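Local coordinates for protein peptidoglycan D,D-transpeptidase FtsI (Yersinia pestis, PDB 6SYN) that probably cross-links the stem peptides of septal peptidoglycan during cell division, as a penicillin-sensitive class B D,D-transpeptidase, at residues Met383-Arg387 with Gly400-Glu406; Gly433-Ala437 with Gly462-Ser467. All coordinates share one frame; numbering follows the deposited sequence. Where two conformers were deposited one is given.

Contact 1. Residues Met383-Arg387 with Gly400-Glu406; sequences MGVYR and GERIFPE
Tyr386 and Glu401 face each other as the hydrogen-bonded pair of a short two-stranded antiparallel sheet, strand 385-386 against strand 401-402, which along the chain comes between helix 370-381 and helix 406-416 of the transpeptidase domain. Tyr386 N donates to Glu401 O over 2.8 Å, with a bent N-H...O angle of 136°, and Glu401 N returns a straighter bond to Tyr386 O. With CG anti to the backbone N (chi1 -179°), the phenol of Tyr386 runs away from the 400-406 segment toward Arg375 and Thr379 of helix 370-381, leaving CB to meet Ile403 CG2 at 4.1 Å. Gly384 extends the pairing beyond the strands: its O accepts from Ile403 N at 3.0 Å, while Arg402 CA-H makes a longer approach to the same oxygen. The phi of Gly384 is positive, which favours glycine. Met383, closing helix 370-381 in a Schellman motif, sets its CB against Glu406 CG at 3.8 Å; its thioether leads off onto Arg410 and Val413 of the next helix. On the sheet face shared by Val385 and Arg402, Val385 CG2 lies over one face of the guanidinium, 4.0 Å from its plane. Phe404 O lies at the edge of that group, in its plane, and accepts from Arg402 NH1 at 3.1 Å, with an N-H...O angle of 179°.

Contact 2. Residues Gly433-Ala437 with Gly462-Ser467; sequences GYRIA and GVAPAS
Three backbone hydrogen bonds tie residues 435-437 to 463-466. Ala437 and Val463 form an antiparallel hydrogen-bonded pair: Ala437 N donates to Val463 O at 3.2 Å, and Val463 N gives Ala437 O a shorter but more bent bond, with 135° at the hydrogen. The third bond, Ala466 N to Arg435 O at 2.9 Å, comes from well above the carbonyl plane, 48° out of it. Here the chain has left the strand: the peptide before Pro465 is cis, and the end-to-end directions of the touching parts are 123° apart.

Apolar contacts fill in around these bonds. Ala466 CB points at the 433-437 segment and lies 4.2 Å from Ala437 CB, while Ala437 CB also meets Val463 CG1. Farther along, Tyr434 CD1 approaches Pro465 CG at 4.3 Å. Leu503 of helix 492-505 touches both Tyr434 and Pro465, and the tyrosine OH bonds to Ile508 O.

Polar side chains meet at the partly exposed end. Arg435, its chain bent at chi3, brings one guanidinium face over Ser467 CA. The principal polar partners of this pair lie outside the two segments: Arg435 NH2 forms a salt bridge with Glu417, and Ser467 OG is hydrogen-bonded to Asp511.

The whole marks the edge of the five-stranded antiparallel sheet of the penicillin-binding transpeptidase fold, where strand 437-446 begins beside the end of strand 455-464.

Contact 1 closes before contact 2 opens along the chain, and both belong to the transpeptidase domain. Their centres are 19 Å apart and their nearest atoms about 5 Å, without touching. Helix 406-416 connects them: it starts at the end of the 400-406 segment, Val413 touches both Met383 and Ala437, and the chain then loops into 433-437. Pro469 is a second shared neighbour, meeting Met383 and Val463. Contact 1 lies in its own two-stranded sheet, whereas contact 2 belongs to the five-stranded one. Strand 437-446 continues from contact 2 to Thr440, Gly441, Thr442 and Lys444, which line the pocket of the bound penicillin-derived ligand.

Contact 1. Residues Met383-Arg387 with Gly400-Glu406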
loop_
_atom_site.group_PDB
_atom_site.type_symbol
_atom_site.label_atom_id
_atom_site.label_comp_id
_atom_site.label_asym_id
_atom_site.label_seq_id
_atom_site.Cartn_x
_atom_site.Cartn_y
_atom_site.Cartn_z
ATOM N N MET A 383 -20.241 -0.997 8.194
ATOM C CA MET A 383 -21.579 -1.531 7.828
ATOM C C MET A 383 -22.269 -0.534 6.885
ATOM O O MET A 383 -23.400 -0.115 7.188
ATOM C CB MET A 383 -22.450 -1.800 9.064
ATOM C CG MET A 383 -21.823 -2.760 10.073
ATOM S SD MET A 383 -21.509 -4.431 9.423
ATOM C CE MET A 383 -20.096 -4.892 10.422
ATOM N N GLY A 384 -21.593 -0.155 5.794
ATOM C CA GLY A 384 -22.178 0.598 4.665
ATOM C C GLY A 384 -22.125 2.111 4.839
ATOM O O GLY A 384 -23.044 2.789 4.326
ATOM N N VAL A 385 -21.089 2.640 5.497
ATOM C CA VAL A 385 -20.865 4.113 5.649
ATOM C C VAL A 385 -19.553 4.485 4.946
ATOM O O VAL A 385 -18.476 4.254 5.530
ATOM C CB VAL A 385 -20.882 4.534 7.133
ATOM C CG1 VAL A 385 -20.470 5.989 7.333
ATOM C CG2 VAL A 385 -22.247 4.269 7.756
ATOM N N TYR A 386 -19.658 5.021 3.726
ATOM C CA TYR A 386 -18.524 5.493 2.891
ATOM C C TYR A 386 -17.963 6.785 3.494
ATOM O O TYR A 386 -18.631 7.834 3.385
ATOM C CB TYR A 386 -18.983 5.695 1.445
ATOM C CG TYR A 386 -17.913 6.158 0.488
ATOM C CD1 TYR A 386 -17.030 5.258 -0.083
ATOM C CD2 TYR A 386 -17.800 7.492 0.133
ATOM C CE1 TYR A 386 -16.051 5.672 -0.974
ATOM C CE2 TYR A 386 -16.824 7.924 -0.749
ATOM C CZ TYR A 386 -15.945 7.011 -1.305
ATOM O OH TYR A 386 -14.980 7.428 -2.178
ATOM N N ARG A 387 -16.776 6.699 4.109
ATOM C CA ARG A 387 -16.073 7.837 4.759
ATOM C C ARG A 387 -14.871 8.244 3.911
ATOM O O ARG A 387 -14.256 7.409 3.257
ATOM C CB ARG A 387 -15.666 7.464 6.190
ATOM C CG ARG A 387 -16.586 8.061 7.248
ATOM C CD ARG A 387 -16.159 7.800 8.680
ATOM N NE ARG A 387 -16.611 6.484 9.099
ATOM C CZ ARG A 387 -17.746 6.218 9.740
ATOM N NH1 ARG A 387 -18.039 4.965 10.044
ATOM N NH2 ARG A 387 -18.577 7.184 10.087
ATOM N N GLY A 400 -20.003 10.474 7.396
ATOM C CA GLY A 400 -19.937 9.586 6.223
ATOM C C GLY A 400 -21.250 9.597 5.465
ATOM O O GLY A 400 -22.250 10.098 6.017
ATOM N N GLU A 401 -21.241 9.073 4.239
ATOM C CA GLU A 401 -22.450 8.866 3.402
ATOM C C GLU A 401 -22.848 7.390 3.509
ATOM O O GLU A 401 -21.985 6.527 3.268
ATOM C CB GLU A 401 -22.170 9.277 1.953
ATOM C CG GLU A 401 -23.424 9.487 1.119
ATOM C CD GLU A 401 -23.177 9.758 -0.358
ATOM O OE1 GLU A 401 -21.996 9.800 -0.771
ATOM O OE2 GLU A 401 -24.169 9.929 -1.098
ATOM N N ARG A 402 -24.096 7.120 3.894
ATOM C CA ARG A 402 -24.710 5.763 3.863
ATOM C C ARG A 402 -24.889 5.355 2.395
ATOM O O ARG A 402 -25.483 6.139 1.634
ATOM C CB ARG A 402 -26.036 5.779 4.629
ATOM C CG ARG A 402 -26.969 4.612 4.339
ATOM C CD ARG A 402 -26.699 3.398 5.199
ATOM N NE ARG A 402 -26.583 3.722 6.613
ATOM C CZ ARG A 402 -26.101 2.896 7.538
ATOM N NH1 ARG A 402 -25.709 1.680 7.198
ATOM N NH2 ARG A 402 -26.006 3.293 8.795
ATOM N N ILE A 403 -24.381 4.182 2.010
ATOM C CA ILE A 403 -24.489 3.663 0.614
ATOM C C ILE A 403 -25.257 2.336 0.605
ATOM O O ILE A 403 -25.937 2.076 -0.403
ATOM C CB ILE A 403 -23.104 3.548 -0.046
ATOM C CG1 ILE A 403 -22.129 2.711 0.784
ATOM C CG2 ILE A 403 -22.548 4.933 -0.336
ATOM C CD1 ILE A 403 -21.207 1.863 -0.044
ATOM N N PHE A 404 -25.156 1.532 1.669
ATOM C CA PHE A 404 -25.989 0.318 1.876
ATOM C C PHE A 404 -26.560 0.317 3.291
ATOM O O PHE A 404 -25.890 0.746 4.228
ATOM C CB PHE A 404 -25.191 -0.961 1.606
ATOM C CG PHE A 404 -25.365 -1.506 0.213
ATOM C CD1 PHE A 404 -24.854 -0.830 -0.883
ATOM C CD2 PHE A 404 -26.058 -2.686 -0.005
ATOM C CE1 PHE A 404 -25.026 -1.329 -2.167
ATOM C CE2 PHE A 404 -26.225 -3.187 -1.289
ATOM C CZ PHE A 404 -25.708 -2.508 -2.368
ATOM N N PRO A 405 -27.801 -0.192 3.478
ATOM C CA PRO A 405 -28.409 -0.311 4.805
ATOM C C PRO A 405 -27.625 -1.266 5.723
ATOM O O PRO A 405 -27.225 -2.321 5.260
ATOM C CB PRO A 405 -29.814 -0.876 4.531
ATOM C CG PRO A 405 -30.050 -0.665 3.046
ATOM C CD PRO A 405 -28.677 -0.708 2.415
ATOM N N GLU A 406 -27.449 -0.886 6.993
ATOM C CA GLU A 406 -26.523 -1.542 7.960
ATOM C C GLU A 406 -26.763 -3.053 8.031
ATOM O O GLU A 406 -25.801 -3.816 7.976
ATOM C CB GLU A 406 -26.643 -0.894 9.342
ATOM C CG GLU A 406 -25.979 -1.685 10.450
ATOM C CD GLU A 406 -26.062 -1.025 11.815
ATOM O OE1 GLU A 406 -25.023 -0.983 12.514
ATOM O OE2 GLU A 406 -27.170 -0.574 12.186
#

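Contact 2. Residues Gly433-Ala437 with Gly462-Ser467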
loop_
_atom_site.group_PDB
_atom_site.type_symbol
_atom_site.label_atom_id
_atom_site.label_comp_id
_atom_site.label_asym_id
_atom_site.label_seq_id
_atom_site.Cartn_x
_atom_site.Cartn_y
_atom_site.Cartn_z
ATOM N N GLY A 433 -8.550 -16.070 19.107
ATOM C CA GLY A 433 -9.372 -15.350 20.098
ATOM C C GLY A 433 -10.172 -14.217 19.481
ATOM O O GLY A 433 -10.777 -13.447 20.254
ATOM N N TYR A 434 -10.185 -14.113 18.149
ATOM C CA TYR A 434 -10.896 -13.051 17.389
ATOM C C TYR A 434 -11.634 -13.671 16.201
ATOM O O TYR A 434 -11.116 -14.641 15.604
ATOM C CB TYR A 434 -9.923 -11.992 16.865
ATOM C CG TYR A 434 -9.270 -11.120 17.909
ATOM C CD1 TYR A 434 -9.880 -9.965 18.369
ATOM C CD2 TYR A 434 -8.015 -11.430 18.411
ATOM C CE1 TYR A 434 -9.269 -9.151 19.310
ATOM C CE2 TYR A 434 -7.392 -10.630 19.357
ATOM C CZ TYR A 434 -8.021 -9.484 19.809
ATOM O OH TYR A 434 -7.407 -8.694 20.737
ATOM N N ARG A 435 -12.797 -13.101 15.875
ATOM C CA ARG A 435 -13.590 -13.381 14.651
ATOM C C ARG A 435 -13.211 -12.354 13.583
ATOM O O ARG A 435 -13.073 -11.161 13.938
ATOM C CB ARG A 435 -15.090 -13.258 14.931
ATOM C CG ARG A 435 -15.595 -14.073 16.113
ATOM C CD ARG A 435 -16.919 -13.532 16.621
ATOM N NE ARG A 435 -17.921 -13.395 15.571
ATOM C CZ ARG A 435 -19.058 -12.708 15.683
ATOM N NH1 ARG A 435 -19.356 -12.074 16.808
ATOM N NH2 ARG A 435 -19.900 -12.656 14.664
ATOM N N ILE A 436 -13.063 -12.788 12.327
ATOM C CA ILE A 436 -12.631 -11.908 11.202
ATOM C C ILE A 436 -13.529 -12.144 9.983
ATOM O O ILE A 436 -13.981 -13.280 9.782
ATOM C CB ILE A 436 -11.134 -12.091 10.857
ATOM C CG1 ILE A 436 -10.827 -13.440 10.200
ATOM C CG2 ILE A 436 -10.260 -11.855 12.079
ATOM C CD1 ILE A 436 -9.396 -13.569 9.729
ATOM N N ALA A 437 -13.771 -11.077 9.220
ATOM C CA ALA A 437 -14.500 -11.074 7.935
ATOM C C ALA A 437 -13.527 -10.689 6.813
ATOM O O ALA A 437 -13.252 -9.481 6.636
ATOM C CB ALA A 437 -15.675 -10.133 8.019
ATOM N N GLY A 462 -9.880 -7.562 4.258
ATOM C CA GLY A 462 -10.847 -7.878 5.318
ATOM C C GLY A 462 -10.901 -6.842 6.418
ATOM O O GLY A 462 -10.264 -5.769 6.301
ATOM N N VAL A 463 -11.630 -7.205 7.469
ATOM C CA VAL A 463 -12.139 -6.302 8.533
ATOM C C VAL A 463 -12.065 -7.086 9.846
ATOM O O VAL A 463 -12.145 -8.325 9.782
ATOM C CB VAL A 463 -13.559 -5.853 8.141
ATOM C CG1 VAL A 463 -14.629 -6.274 9.134
ATOM C CG2 VAL A 463 -13.614 -4.364 7.864
ATOM N N ALA A 464 -11.864 -6.407 10.977
ATOM C CA ALA A 464 -11.779 -7.044 12.312
ATOM C C ALA A 464 -11.886 -5.998 13.413
ATOM O O ALA A 464 -11.597 -4.826 13.182
ATOM C CB ALA A 464 -10.495 -7.820 12.443
ATOM N N PRO A 465 -12.358 -6.383 14.624
ATOM C CA PRO A 465 -13.033 -7.667 14.841
ATOM C C PRO A 465 -14.384 -7.708 14.111
ATOM O O PRO A 465 -14.977 -6.665 13.933
ATOM C CB PRO A 465 -13.255 -7.746 16.360
ATOM C CG PRO A 465 -12.338 -6.683 16.937
ATOM C CD PRO A 465 -12.233 -5.612 15.867
ATOM N N ALA A 466 -14.851 -8.892 13.717
ATOM C CA ALA A 466 -16.055 -9.046 12.864
ATOM C C ALA A 466 -17.345 -8.795 13.663
ATOM O O ALA A 466 -18.410 -8.725 13.027
ATOM C CB ALA A 466 -16.059 -10.405 12.216
ATOM N N SER A 467 -17.265 -8.677 14.993
ATOM C CA SER A 467 -18.405 -8.338 15.887
ATOM C C SER A 467 -18.724 -6.849 15.768
ATOM O O SER A 467 -19.906 -6.478 15.841
ATOM C CB SER A 467 -18.096 -8.675 17.315
ATOM O OG SER A 467 -17.922 -10.072 17.471
#